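Local coordinates for hypothetical protein TTHA1785 (Thermus thermophilus, PDB 2EPG) that probably joins RNA ends as an RtcB-type RNA ligase, using GTP and manganese to seal a 3'-phosphate or 2',3'-cyclic phosphate to a 5'-hydroxyl, at residues E436-A444 and L479-G487; H215-Y226 and G385-V393. All coordinates share one frame; numbering follows the deposited sequence.

Contact 1: residues E436-A444 and L479-G487; sequences ERGILVRAA and LRPLIVVKG
A short parallel strand pair joins L440-R442 to I483-K486 at the C-terminal end of the chain. The two strand axes run 13° apart. L440 pairs with I483, V441 with V484 and R442 with V485. L440 N donates to L482 O, and V484 N donates to L440 O at 2.8 Å. Further along, R442 N reaches V484 O, and K486 N reaches R442 O at 2.8 Å. CA-H groups share the same acceptors, as I439 CA does with L482 O.

I439 covers the start of the pair. Its CG2 meets V484 CG2 at 3.8 Å. Its CD1 touches P481 CG, the two side chains crossing at a slant. The torsion explains this split: CG1 stands beside the backbone N (chi1 -59°) and sends CD1 to the proline, while CG2 takes the position anti to N and drops toward V484. On the same face, V441 CG1 lies against the K486 chain. K486 CD also packs on A443 CB at 3.6 Å. The K486 chain bends about CG-CD (chi3 64°), at the very carbon that meets the two methyl groups.

The other face carries L440, I483, R442 and V485. V485 CG2 touches R442 CB at 4.0 Å. The R442 end turns away to a salt bridge with D132 of helix 127-137, and its NH2 also bonds V441 O. Before the corner, in strand 479-481, R480 extends its chain from CG to NE, and NH1 donates to R437 O at 3.3 Å, in the carbonyl plane.

L482 and I483 both face V219, which makes a classic beta bulge. The bulge coincides with the corner at L482, where the chain bends yet stays paired with strand 216-225; beyond it lies K486, a predicted GMP-binding residue.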
ATOM      1  N   GLU A 436      18.920  -7.647  20.175  1.00101.11           N
ATOM      2  CA  GLU A 436      20.012  -6.828  20.699  1.00 99.77           C
ATOM      3  C   GLU A 436      19.682  -5.338  20.644  1.00 97.94           C
ATOM      4  O   GLU A 436      20.296  -4.529  21.344  1.00 97.84           O
ATOM      5  CB  GLU A 436      21.307  -7.094  19.925  1.00100.34           C
ATOM      6  CG  GLU A 436      21.910  -8.467  20.163  1.00101.31           C
ATOM      7  CD  GLU A 436      23.332  -8.573  19.639  1.00102.36           C
ATOM      8  OE1 GLU A 436      23.544  -8.324  18.431  1.00102.93           O
ATOM      9  OE2 GLU A 436      24.238  -8.905  20.434  1.00102.57           O
ATOM     10  N   ARG A 437      18.722  -4.980  19.800  1.00 95.51           N
ATOM     11  CA  ARG A 437      18.299  -3.592  19.672  1.00 92.58           C
ATOM     12  C   ARG A 437      17.033  -3.380  20.498  1.00 89.66           C
ATOM     13  O   ARG A 437      16.305  -2.400  20.313  1.00 89.58           O
ATOM     14  CB  ARG A 437      18.045  -3.245  18.201  1.00 94.06           C
ATOM     15  CG  ARG A 437      17.405  -4.364  17.395  1.00 96.05           C
ATOM     16  CD  ARG A 437      17.026  -3.903  15.990  1.00 97.68           C
ATOM     17  NE  ARG A 437      18.140  -3.272  15.285  1.00 98.78           N
ATOM     18  CZ  ARG A 437      18.081  -2.850  14.025  1.00 99.29           C
ATOM     19  NH1 ARG A 437      19.143  -2.285  13.461  1.00 99.54           N
ATOM     20  NH2 ARG A 437      16.963  -2.999  13.326  1.00 99.06           N
ATOM     21  N   GLY A 438      16.787  -4.316  21.415  1.00 86.00           N
ATOM     22  CA  GLY A 438      15.620  -4.247  22.279  1.00 80.78           C
ATOM     23  C   GLY A 438      14.304  -4.479  21.555  1.00 76.96           C
ATOM     24  O   GLY A 438      13.368  -3.691  21.693  1.00 77.22           O
ATOM     25  N   ILE A 439      14.224  -5.563  20.788  1.00 71.75           N
ATOM     26  CA  ILE A 439      13.011  -5.874  20.048  1.00 66.40           C
ATOM     27  C   ILE A 439      12.628  -7.342  20.208  1.00 63.17           C
ATOM     28  O   ILE A 439      13.377  -8.234  19.815  1.00 61.74           O
ATOM     29  CB  ILE A 439      13.191  -5.561  18.544  1.00 66.62           C
ATOM     30  CG1 ILE A 439      13.542  -4.082  18.361  1.00 67.06           C
ATOM     31  CG2 ILE A 439      11.921  -5.900  17.779  1.00 65.97           C
ATOM     32  CD1 ILE A 439      13.775  -3.675  16.916  1.00 67.68           C
ATOM     33  N   LEU A 440      11.462  -7.590  20.796  1.00 59.64           N
ATOM     34  CA  LEU A 440      10.994  -8.956  20.985  1.00 56.86           C
ATOM     35  C   LEU A 440      10.401  -9.456  19.676  1.00 56.04           C
ATOM     36  O   LEU A 440       9.592  -8.771  19.052  1.00 54.25           O
ATOM     37  CB  LEU A 440       9.941  -9.014  22.090  1.00 55.88           C
ATOM     38  CG  LEU A 440      10.329  -8.431  23.455  1.00 54.69           C
ATOM     39  CD1 LEU A 440       9.257  -8.795  24.456  1.00 53.61           C
ATOM     40  CD2 LEU A 440      11.671  -8.972  23.911  1.00 53.14           C
ATOM     41  N   VAL A 441      10.810 -10.650  19.257  1.00 56.06           N
ATOM     42  CA  VAL A 441      10.314 -11.215  18.008  1.00 56.30           C
ATOM     43  C   VAL A 441       9.480 -12.474  18.215  1.00 56.33           C
ATOM     44  O   VAL A 441       9.770 -13.296  19.085  1.00 57.00           O
ATOM     45  CB  VAL A 441      11.476 -11.532  17.030  1.00 55.60           C
ATOM     46  CG1 VAL A 441      10.925 -12.078  15.720  1.00 54.45           C
ATOM     47  CG2 VAL A 441      12.288 -10.277  16.763  1.00 55.34           C
ATOM     48  N   ARG A 442       8.433 -12.596  17.409  1.00 56.78           N
ATOM     49  CA  ARG A 442       7.522 -13.732  17.441  1.00 57.30           C
ATOM     50  C   ARG A 442       7.372 -14.234  16.010  1.00 58.92           C
ATOM     51  O   ARG A 442       6.713 -13.598  15.185  1.00 57.07           O
ATOM     52  CB  ARG A 442       6.160 -13.300  17.988  1.00 57.00           C
ATOM     53  CG  ARG A 442       5.940 -13.600  19.462  1.00 58.22           C
ATOM     54  CD  ARG A 442       7.164 -13.248  20.284  1.00 59.41           C
ATOM     55  NE  ARG A 442       6.986 -13.497  21.712  1.00 58.31           N
ATOM     56  CZ  ARG A 442       7.958 -13.357  22.606  1.00 57.91           C
ATOM     57  NH1 ARG A 442       7.724 -13.593  23.890  1.00 56.99           N
ATOM     58  NH2 ARG A 442       9.171 -12.990  22.208  1.00 56.70           N
ATOM     59  N   ALA A 443       7.998 -15.371  15.720  1.00 60.76           N
ATOM     60  CA  ALA A 443       7.945 -15.956  14.387  1.00 63.09           C
ATOM     61  C   ALA A 443       7.429 -17.390  14.440  1.00 65.24           C
ATOM     62  O   ALA A 443       7.593 -18.085  15.444  1.00 66.25           O
ATOM     63  CB  ALA A 443       9.328 -15.917  13.749  1.00 62.26           C
ATOM     64  N   ALA A 444       6.805 -17.822  13.346  1.00 67.63           N
ATOM     65  CA  ALA A 444       6.243 -19.165  13.238  1.00 68.85           C
ATOM     66  C   ALA A 444       7.229 -20.129  12.576  1.00 69.34           C
ATOM     67  O   ALA A 444       8.446 -19.941  12.653  1.00 71.05           O
ATOM     68  CB  ALA A 444       4.935 -19.116  12.437  1.00 68.63           C
ATOM     69  N   LEU A 479       8.278   6.218  13.758  1.00 28.00           N
ATOM     70  CA  LEU A 479       7.890   5.144  14.655  1.00 29.72           C
ATOM     71  C   LEU A 479       9.022   4.125  14.834  1.00 31.30           C
ATOM     72  O   LEU A 479       9.616   3.671  13.855  1.00 29.91           O
ATOM     73  CB  LEU A 479       6.665   4.421  14.069  1.00 28.44           C
ATOM     74  CG  LEU A 479       5.250   5.023  14.029  1.00 30.70           C
ATOM     75  CD1 LEU A 479       5.250   6.496  14.321  1.00 28.65           C
ATOM     76  CD2 LEU A 479       4.610   4.698  12.680  1.00 28.60           C
ATOM     77  N   ARG A 480       9.299   3.753  16.081  1.00 31.23           N
ATOM     78  CA  ARG A 480      10.338   2.772  16.371  1.00 32.35           C
ATOM     79  C   ARG A 480       9.668   1.489  16.884  1.00 31.36           C
ATOM     80  O   ARG A 480       8.796   1.533  17.752  1.00 32.42           O
ATOM     81  CB  ARG A 480      11.306   3.347  17.409  1.00 36.02           C
ATOM     82  CG  ARG A 480      12.521   2.475  17.658  1.00 39.77           C
ATOM     83  CD  ARG A 480      13.655   3.247  18.319  1.00 40.93           C
ATOM     84  NE  ARG A 480      14.850   2.414  18.380  1.00 43.82           N
ATOM     85  CZ  ARG A 480      14.969   1.346  19.162  1.00 47.52           C
ATOM     86  NH1 ARG A 480      16.089   0.633  19.146  1.00 50.12           N
ATOM     87  NH2 ARG A 480      13.978   1.003  19.983  1.00 49.60           N
ATOM     88  N   PRO A 481      10.057   0.328  16.344  1.00 32.57           N
ATOM     89  CA  PRO A 481       9.473  -0.954  16.762  1.00 33.60           C
ATOM     90  C   PRO A 481       9.936  -1.471  18.119  1.00 34.94           C
ATOM     91  O   PRO A 481      11.077  -1.247  18.518  1.00 34.60           O
ATOM     92  CB  PRO A 481       9.876  -1.897  15.635  1.00 33.42           C
ATOM     93  CG  PRO A 481      11.223  -1.376  15.247  1.00 34.51           C
ATOM     94  CD  PRO A 481      11.040   0.130  15.260  1.00 34.27           C
ATOM     95  N   LEU A 482       9.029  -2.156  18.815  1.00 34.52           N
ATOM     96  CA  LEU A 482       9.304  -2.748  20.120  1.00 36.38           C
ATOM     97  C   LEU A 482       9.087  -4.251  20.034  1.00 36.12           C
ATOM     98  O   LEU A 482       9.844  -5.027  20.611  1.00 36.14           O
ATOM     99  CB  LEU A 482       8.356  -2.192  21.183  1.00 37.40           C
ATOM    100  CG  LEU A 482       8.558  -0.755  21.648  1.00 39.55           C
ATOM    101  CD1 LEU A 482       7.285  -0.260  22.308  1.00 40.96           C
ATOM    102  CD2 LEU A 482       9.734  -0.688  22.601  1.00 39.47           C
ATOM    103  N   ILE A 483       8.025  -4.638  19.327  1.00 34.63           N
ATOM    104  CA  ILE A 483       7.659  -6.038  19.146  1.00 35.62           C
ATOM    105  C   ILE A 483       7.374  -6.324  17.683  1.00 35.88           C
ATOM    106  O   ILE A 483       6.622  -5.592  17.038  1.00 36.48           O
ATOM    107  CB  ILE A 483       6.373  -6.416  19.910  1.00 34.02           C
ATOM    108  CG1 ILE A 483       6.541  -6.179  21.407  1.00 33.90           C
ATOM    109  CG2 ILE A 483       6.033  -7.878  19.637  1.00 33.06           C
ATOM    110  CD1 ILE A 483       5.240  -6.370  22.180  1.00 31.38           C
ATOM    111  N   VAL A 484       7.953  -7.404  17.169  1.00 35.42           N
ATOM    112  CA  VAL A 484       7.742  -7.786  15.783  1.00 36.64           C
ATOM    113  C   VAL A 484       7.154  -9.193  15.729  1.00 38.12           C
ATOM    114  O   VAL A 484       7.732 -10.136  16.275  1.00 37.12           O
ATOM    115  CB  VAL A 484       9.068  -7.751  14.975  1.00 35.95           C
ATOM    116  CG1 VAL A 484       8.845  -8.348  13.597  1.00 37.31           C
ATOM    117  CG2 VAL A 484       9.571  -6.305  14.827  1.00 34.38           C
ATOM    118  N   VAL A 485       5.992  -9.318  15.094  1.00 38.71           N
ATOM    119  CA  VAL A 485       5.311 -10.602  14.931  1.00 40.51           C
ATOM    120  C   VAL A 485       5.293 -10.902  13.428  1.00 43.98           C
ATOM    121  O   VAL A 485       4.693 -10.149  12.646  1.00 43.58           O
ATOM    122  CB  VAL A 485       3.852 -10.543  15.455  1.00 40.04           C
ATOM    123  CG1 VAL A 485       3.148 -11.872  15.202  1.00 38.90           C
ATOM    124  CG2 VAL A 485       3.844 -10.218  16.943  1.00 38.11           C
ATOM    125  N   LYS A 486       5.958 -11.990  13.030  1.00 45.23           N
ATOM    126  CA  LYS A 486       6.046 -12.389  11.624  1.00 48.14           C
ATOM    127  C   LYS A 486       5.079 -13.525  11.298  1.00 49.78           C
ATOM    128  O   LYS A 486       4.759 -14.352  12.158  1.00 48.87           O
ATOM    129  CB  LYS A 486       7.463 -12.851  11.294  1.00 48.63           C
ATOM    130  CG  LYS A 486       8.522 -12.186  12.134  1.00 52.78           C
ATOM    131  CD  LYS A 486       9.887 -12.852  11.996  1.00 55.63           C
ATOM    132  CE  LYS A 486      10.465 -12.749  10.591  1.00 57.04           C
ATOM    133  NZ  LYS A 486      11.866 -13.298  10.556  1.00 58.98           N
ATOM    134  N   GLY A 487       4.641 -13.574  10.043  1.00 51.85           N
ATOM    135  CA  GLY A 487       3.717 -14.609   9.619  1.00 54.09           C
ATOM    136  C   GLY A 487       4.365 -15.934   9.255  1.00 55.14           C
ATOM    137  O   GLY A 487       5.613 -16.039   9.290  1.00 55.69           O
ATOM    138  OXT GLY A 487       3.613 -16.881   8.936  1.00 56.87           O
TER

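Contact 2: residues H215-Y226 and G385-V393; sequences HFLEVQYVDEVY and GDMGRYSYV
G385 O approaches F216 CZ obliquely, at 4.1 Å, where the loop 385-390 meets strand 216-225. G385 N makes a weak bond to S391 OG and so ties the two ends of the loop. D386 points away from the strand, but its O accepts R389 N in a type II turn, D386 to R389. Its OD1 also forms a salt bridge with R389 NH2.

M387, a selenomethionine, places CG over one face of the F216 ring. This carbon sits 3.9 Å from the F216 ring centroid, 29° off the normal, in a CH-pi contact. SE lies farther out and oblique, in a Met-aromatic contact. F216 has CG between the backbone N and the carbonyl carbon (chi1 57°), which sets the ring under the M387 chain.

G388 has the positive phi that this turn position favours. Its N makes a weak but nearly straight bond to E218 OE1, 3.5 Å long at 167°. The other carboxylate oxygen, OE2, takes Q220 NE2 at 2.9 Å on its anti lone pair. The Q220 amide is held through its oxygen as well, OE1 bonding T242 OG1 on the neighbouring strand 240-247.

Y390 crosses D223 at about a right angle, with CE2 3.6 Å from D223 OD1. R478 binds D223 OD2 in a salt bridge and makes a cation-pi contact with the Y390 ring. S391 begins strand 391-395, and its CB lies 3.6 Å from Q220 NE2.

G385, D386, M387, S391, H215, F216 and E218 are all predicted to contact GMP. One firm and one weak N-H bond, on different oxygens of E218, limit the rotation of its carboxylate, consistent with a side chain set in place for the predicted GMP site.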
ATOM      1  N   HIS A 215       5.777  -9.732   5.362  1.00 48.76           N
ATOM      2  CA  HIS A 215       4.546  -9.334   6.045  1.00 46.20           C
ATOM      3  C   HIS A 215       4.742  -9.495   7.549  1.00 44.11           C
ATOM      4  O   HIS A 215       5.379 -10.442   8.006  1.00 45.10           O
ATOM      5  CB  HIS A 215       3.350 -10.171   5.572  1.00 45.39           C
ATOM      6  CG  HIS A 215       3.032  -9.995   4.120  1.00 44.86           C
ATOM      7  ND1 HIS A 215       2.848  -8.756   3.544  1.00 44.96           N
ATOM      8  CD2 HIS A 215       2.870 -10.901   3.124  1.00 45.48           C
ATOM      9  CE1 HIS A 215       2.588  -8.904   2.258  1.00 46.02           C
ATOM     10  NE2 HIS A 215       2.596 -10.196   1.977  1.00 46.03           N
ATOM     11  N   PHE A 216       4.187  -8.569   8.318  1.00 41.08           N
ATOM     12  CA  PHE A 216       4.341  -8.609   9.759  1.00 37.51           C
ATOM     13  C   PHE A 216       3.410  -7.615  10.426  1.00 36.55           C
ATOM     14  O   PHE A 216       2.657  -6.882   9.782  1.00 34.14           O
ATOM     15  CB  PHE A 216       5.775  -8.241  10.123  1.00 35.57           C
ATOM     16  CG  PHE A 216       6.185  -6.894   9.609  1.00 39.20           C
ATOM     17  CD1 PHE A 216       5.966  -5.750  10.363  1.00 39.06           C
ATOM     18  CD2 PHE A 216       6.692  -6.757   8.322  1.00 39.65           C
ATOM     19  CE1 PHE A 216       6.236  -4.486   9.845  1.00 41.98           C
ATOM     20  CE2 PHE A 216       6.965  -5.499   7.793  1.00 41.23           C
ATOM     21  CZ  PHE A 216       6.735  -4.358   8.556  1.00 41.55           C
ATOM     22  N   LEU A 217       3.497  -7.596  11.740  1.00 34.11           N
ATOM     23  CA  LEU A 217       2.719  -6.698  12.545  1.00 34.04           C
ATOM     24  C   LEU A 217       3.708  -6.235  13.601  1.00 33.79           C
ATOM     25  O   LEU A 217       4.506  -7.030  14.079  1.00 34.90           O
ATOM     26  CB  LEU A 217       1.563  -7.481  13.148  1.00 34.71           C
ATOM     27  CG  LEU A 217       0.812  -7.073  14.406  1.00 37.39           C
ATOM     28  CD1 LEU A 217      -0.482  -7.873  14.478  1.00 38.12           C
ATOM     29  CD2 LEU A 217       1.672  -7.327  15.639  1.00 35.56           C
ATOM     30  N   GLU A 218       3.727  -4.947  13.924  1.00 33.33           N
ATOM     31  CA  GLU A 218       4.622  -4.516  14.978  1.00 33.23           C
ATOM     32  C   GLU A 218       4.036  -3.459  15.898  1.00 33.57           C
ATOM     33  O   GLU A 218       3.275  -2.578  15.474  1.00 33.35           O
ATOM     34  CB  GLU A 218       6.006  -4.080  14.442  1.00 34.56           C
ATOM     35  CG  GLU A 218       6.063  -3.096  13.310  1.00 39.11           C
ATOM     36  CD  GLU A 218       7.502  -2.724  12.936  1.00 40.23           C
ATOM     37  OE1 GLU A 218       8.361  -3.626  12.773  1.00 41.56           O
ATOM     38  OE2 GLU A 218       7.775  -1.521  12.798  1.00 39.78           O
ATOM     39  N   VAL A 219       4.343  -3.621  17.184  1.00 31.58           N
ATOM     40  CA  VAL A 219       3.922  -2.680  18.211  1.00 31.68           C
ATOM     41  C   VAL A 219       5.110  -1.724  18.258  1.00 31.29           C
ATOM     42  O   VAL A 219       6.256  -2.167  18.368  1.00 32.15           O
ATOM     43  CB  VAL A 219       3.770  -3.349  19.579  1.00 31.18           C
ATOM     44  CG1 VAL A 219       3.236  -2.330  20.597  1.00 30.82           C
ATOM     45  CG2 VAL A 219       2.841  -4.545  19.468  1.00 30.29           C
ATOM     46  N   GLN A 220       4.836  -0.430  18.167  1.00 28.08           N
ATOM     47  CA  GLN A 220       5.898   0.567  18.133  1.00 28.09           C
ATOM     48  C   GLN A 220       5.520   1.758  19.010  1.00 28.58           C
ATOM     49  O   GLN A 220       4.447   1.796  19.641  1.00 27.26           O
ATOM     50  CB  GLN A 220       6.069   1.095  16.688  1.00 28.50           C
ATOM     51  CG  GLN A 220       5.675   0.129  15.565  1.00 28.83           C
ATOM     52  CD  GLN A 220       5.171   0.828  14.289  1.00 28.60           C
ATOM     53  OE1 GLN A 220       4.116   1.485  14.288  1.00 27.60           O
ATOM     54  NE2 GLN A 220       5.922   0.688  13.205  1.00 26.08           N
ATOM     55  N   TYR A 221       6.415   2.735  19.053  1.00 27.67           N
ATOM     56  CA  TYR A 221       6.124   3.954  19.777  1.00 28.03           C
ATOM     57  C   TYR A 221       6.607   5.106  18.902  1.00 27.54           C
ATOM     58  O   TYR A 221       7.536   4.953  18.111  1.00 27.43           O
ATOM     59  CB  TYR A 221       6.780   3.976  21.173  1.00 25.51           C
ATOM     60  CG  TYR A 221       8.296   4.011  21.209  1.00 28.46           C
ATOM     61  CD1 TYR A 221       9.046   2.830  21.212  1.00 29.01           C
ATOM     62  CD2 TYR A 221       8.976   5.227  21.267  1.00 26.76           C
ATOM     63  CE1 TYR A 221      10.435   2.861  21.277  1.00 29.87           C
ATOM     64  CE2 TYR A 221      10.359   5.271  21.330  1.00 30.24           C
ATOM     65  CZ  TYR A 221      11.082   4.088  21.336  1.00 30.35           C
ATOM     66  OH  TYR A 221      12.452   4.141  21.395  1.00 32.67           O
ATOM     67  N   VAL A 222       5.935   6.241  19.003  1.00 27.25           N
ATOM     68  CA  VAL A 222       6.311   7.408  18.220  1.00 27.23           C
ATOM     69  C   VAL A 222       7.569   7.967  18.893  1.00 28.36           C
ATOM     70  O   VAL A 222       7.519   8.317  20.067  1.00 27.85           O
ATOM     71  CB  VAL A 222       5.181   8.460  18.258  1.00 24.39           C
ATOM     72  CG1 VAL A 222       5.592   9.702  17.504  1.00 22.44           C
ATOM     73  CG2 VAL A 222       3.904   7.870  17.667  1.00 27.01           C
ATOM     74  N   ASP A 223       8.700   8.021  18.191  1.00 29.20           N
ATOM     75  CA  ASP A 223       9.889   8.562  18.842  1.00 32.03           C
ATOM     76  C   ASP A 223      10.259   9.968  18.363  1.00 34.30           C
ATOM     77  O   ASP A 223      11.155  10.603  18.922  1.00 32.74           O
ATOM     78  CB  ASP A 223      11.091   7.603  18.717  1.00 35.09           C
ATOM     79  CG  ASP A 223      11.879   7.790  17.442  1.00 39.84           C
ATOM     80  OD1 ASP A 223      13.038   7.320  17.393  1.00 44.23           O
ATOM     81  OD2 ASP A 223      11.354   8.387  16.486  1.00 43.92           O
ATOM     82  N   GLU A 224       9.555  10.463  17.346  1.00 33.39           N
ATOM     83  CA  GLU A 224       9.829  11.795  16.847  1.00 35.00           C
ATOM     84  C   GLU A 224       8.614  12.381  16.134  1.00 34.50           C
ATOM     85  O   GLU A 224       7.911  11.678  15.400  1.00 33.27           O
ATOM     86  CB  GLU A 224      11.033  11.749  15.898  1.00 40.07           C
ATOM     87  CG  GLU A 224      11.811  13.052  15.809  1.00 47.25           C
ATOM     88  CD  GLU A 224      13.297  12.830  15.547  1.00 51.42           C
ATOM     89  OE1 GLU A 224      13.659  12.466  14.404  1.00 53.40           O
ATOM     90  OE2 GLU A 224      14.098  13.010  16.497  1.00 53.29           O
ATOM     91  N   VAL A 225       8.356  13.662  16.371  1.00 32.42           N
ATOM     92  CA  VAL A 225       7.245  14.343  15.726  1.00 33.60           C
ATOM     93  C   VAL A 225       7.823  15.516  14.937  1.00 34.44           C
ATOM     94  O   VAL A 225       8.514  16.364  15.506  1.00 35.43           O
ATOM     95  CB  VAL A 225       6.220  14.856  16.756  1.00 33.64           C
ATOM     96  CG1 VAL A 225       5.214  15.767  16.074  1.00 30.83           C
ATOM     97  CG2 VAL A 225       5.505  13.664  17.409  1.00 34.40           C
ATOM     98  N   TYR A 226       7.542  15.552  13.637  1.00 32.79           N
ATOM     99  CA  TYR A 226       8.055  16.592  12.749  1.00 34.51           C
ATOM    100  C   TYR A 226       7.080  17.710  12.423  1.00 34.94           C
ATOM    101  O   TYR A 226       7.483  18.857  12.228  1.00 36.46           O
ATOM    102  CB  TYR A 226       8.533  15.970  11.435  1.00 34.73           C
ATOM    103  CG  TYR A 226       9.495  14.837  11.625  1.00 35.19           C
ATOM    104  CD1 TYR A 226       9.101  13.519  11.382  1.00 38.07           C
ATOM    105  CD2 TYR A 226      10.789  15.068  12.081  1.00 35.69           C
ATOM    106  CE1 TYR A 226       9.969  12.463  11.593  1.00 36.91           C
ATOM    107  CE2 TYR A 226      11.668  14.019  12.294  1.00 37.34           C
ATOM    108  CZ  TYR A 226      11.252  12.719  12.051  1.00 38.55           C
ATOM    109  OH  TYR A 226      12.110  11.668  12.269  1.00 39.23           O
ATOM    110  N   GLY A 385       9.098   0.563   7.400  1.00 41.44           N
ATOM    111  CA  GLY A 385      10.473   0.287   7.029  1.00 43.06           C
ATOM    112  C   GLY A 385      10.539  -1.225   6.980  1.00 44.65           C
ATOM    113  O   GLY A 385       9.503  -1.890   6.869  1.00 44.71           O
ATOM    114  N   ASP A 386      11.730  -1.795   7.045  1.00 49.33           N
ATOM    115  CA  ASP A 386      11.814  -3.248   7.065  1.00 53.61           C
ATOM    116  C   ASP A 386      11.467  -3.608   8.498  1.00 54.77           C
ATOM    117  O   ASP A 386      11.312  -2.721   9.341  1.00 53.72           O
ATOM    118  CB  ASP A 386      13.225  -3.711   6.734  1.00 56.25           C
ATOM    119  CG  ASP A 386      13.743  -3.086   5.467  1.00 60.20           C
ATOM    120  OD1 ASP A 386      13.908  -1.842   5.453  1.00 61.85           O
ATOM    121  OD2 ASP A 386      13.971  -3.828   4.485  1.00 61.66           O
HETATM  122  N   MSE A 387      11.327  -4.893   8.784  1.00 57.26           N
HETATM  123  CA  MSE A 387      11.011  -5.293  10.147  1.00 60.45           C
HETATM  124  C   MSE A 387      12.110  -4.809  11.083  1.00 59.00           C
HETATM  125  O   MSE A 387      13.300  -4.884  10.761  1.00 58.03           O
HETATM  126  CB  MSE A 387      10.902  -6.807  10.246  1.00 65.54           C
HETATM  127  CG  MSE A 387       9.897  -7.406   9.302  1.00 72.86           C
HETATM  128 SE   MSE A 387       9.962  -9.315   9.452  1.00 84.13          SE
HETATM  129  CE  MSE A 387       8.550  -9.547  10.723  1.00 81.13           C
ATOM    130  N   GLY A 388      11.704  -4.303  12.241  1.00 58.14           N
ATOM    131  CA  GLY A 388      12.671  -3.822  13.208  1.00 57.07           C
ATOM    132  C   GLY A 388      13.369  -2.540  12.790  1.00 55.13           C
ATOM    133  O   GLY A 388      14.365  -2.155  13.395  1.00 56.36           O
ATOM    134  N   ARG A 389      12.851  -1.880  11.759  1.00 52.68           N
ATOM    135  CA  ARG A 389      13.433  -0.627  11.282  1.00 49.57           C
ATOM    136  C   ARG A 389      12.401   0.474  11.514  1.00 46.08           C
ATOM    137  O   ARG A 389      11.254   0.181  11.846  1.00 45.69           O
ATOM    138  CB  ARG A 389      13.749  -0.732   9.792  1.00 52.32           C
ATOM    139  CG  ARG A 389      14.556  -1.961   9.419  1.00 58.01           C
ATOM    140  CD  ARG A 389      15.972  -1.871   9.966  1.00 61.30           C
ATOM    141  NE  ARG A 389      16.661  -0.699   9.437  1.00 66.23           N
ATOM    142  CZ  ARG A 389      16.885  -0.483   8.142  1.00 68.15           C
ATOM    143  NH1 ARG A 389      17.519   0.618   7.754  1.00 68.90           N
ATOM    144  NH2 ARG A 389      16.480  -1.371   7.236  1.00 68.41           N
ATOM    145  N   TYR A 390      12.798   1.731  11.336  1.00 42.04           N
ATOM    146  CA  TYR A 390      11.876   2.848  11.522  1.00 38.64           C
ATOM    147  C   TYR A 390      10.739   2.866  10.510  1.00 36.63           C
ATOM    148  O   TYR A 390      10.900   2.451   9.358  1.00 36.62           O
ATOM    149  CB  TYR A 390      12.582   4.188  11.371  1.00 39.62           C
ATOM    150  CG  TYR A 390      13.557   4.541  12.455  1.00 45.34           C
ATOM    151  CD1 TYR A 390      14.903   4.776  12.154  1.00 45.54           C
ATOM    152  CD2 TYR A 390      13.138   4.682  13.774  1.00 46.25           C
ATOM    153  CE1 TYR A 390      15.803   5.141  13.143  1.00 48.94           C
ATOM    154  CE2 TYR A 390      14.031   5.047  14.772  1.00 49.65           C
ATOM    155  CZ  TYR A 390      15.360   5.275  14.447  1.00 49.48           C
ATOM    156  OH  TYR A 390      16.241   5.645  15.431  1.00 54.36           O
ATOM    157  N   SER A 391       9.595   3.370  10.949  1.00 32.91           N
ATOM    158  CA  SER A 391       8.443   3.542  10.077  1.00 31.57           C
ATOM    159  C   SER A 391       8.180   5.036  10.123  1.00 29.40           C
ATOM    160  O   SER A 391       8.565   5.699  11.086  1.00 28.12           O
ATOM    161  CB  SER A 391       7.234   2.782  10.604  1.00 29.41           C
ATOM    162  OG  SER A 391       7.318   1.426  10.216  1.00 34.56           O
ATOM    163  N   TYR A 392       7.546   5.576   9.094  1.00 28.55           N
ATOM    164  CA  TYR A 392       7.258   7.005   9.099  1.00 28.65           C
ATOM    165  C   TYR A 392       5.795   7.262   8.746  1.00 28.41           C
ATOM    166  O   TYR A 392       5.129   6.432   8.123  1.00 25.95           O
ATOM    167  CB  TYR A 392       8.150   7.754   8.093  1.00 26.47           C
ATOM    168  CG  TYR A 392       9.654   7.642   8.343  1.00 31.50           C
ATOM    169  CD1 TYR A 392      10.362   6.482   8.009  1.00 31.65           C
ATOM    170  CD2 TYR A 392      10.360   8.685   8.937  1.00 32.63           C
ATOM    171  CE1 TYR A 392      11.723   6.367   8.265  1.00 31.66           C
ATOM    172  CE2 TYR A 392      11.728   8.575   9.193  1.00 34.24           C
ATOM    173  CZ  TYR A 392      12.393   7.417   8.857  1.00 34.67           C
ATOM    174  OH  TYR A 392      13.737   7.317   9.125  1.00 41.22           O
ATOM    175  N   VAL A 393       5.292   8.405   9.184  1.00 27.15           N
ATOM    176  CA  VAL A 393       3.942   8.815   8.861  1.00 24.67           C
ATOM    177  C   VAL A 393       4.154  10.155   8.147  1.00 27.20           C
ATOM    178  O   VAL A 393       4.793  11.063   8.700  1.00 26.48           O
ATOM    179  CB  VAL A 393       3.081   9.049  10.119  1.00 24.02           C
ATOM    180  CG1 VAL A 393       1.712   9.560   9.700  1.00 20.98           C
ATOM    181  CG2 VAL A 393       2.951   7.743  10.932  1.00 22.63           C
TER

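Strand 216-225 comes first along the chain. After 158 further residues the 385-393 loop returns to it, and contact 2 closes that long loop. Contact 1 follows in series: 436-444 meets 479-487 across 34 residues, which include helix 462-470. The two loops neither nest nor cross. Strand 474-486 is their common neighbour. It pairs antiparallel with 216-225 and with 391-395, and parallel with 440-442. L479 N probably bonds S391 O, and L482 N probably bonds V219 O. M387 of contact 2 touches K486 of contact 1, so the C-terminal strand borders the predicted GMP site as well.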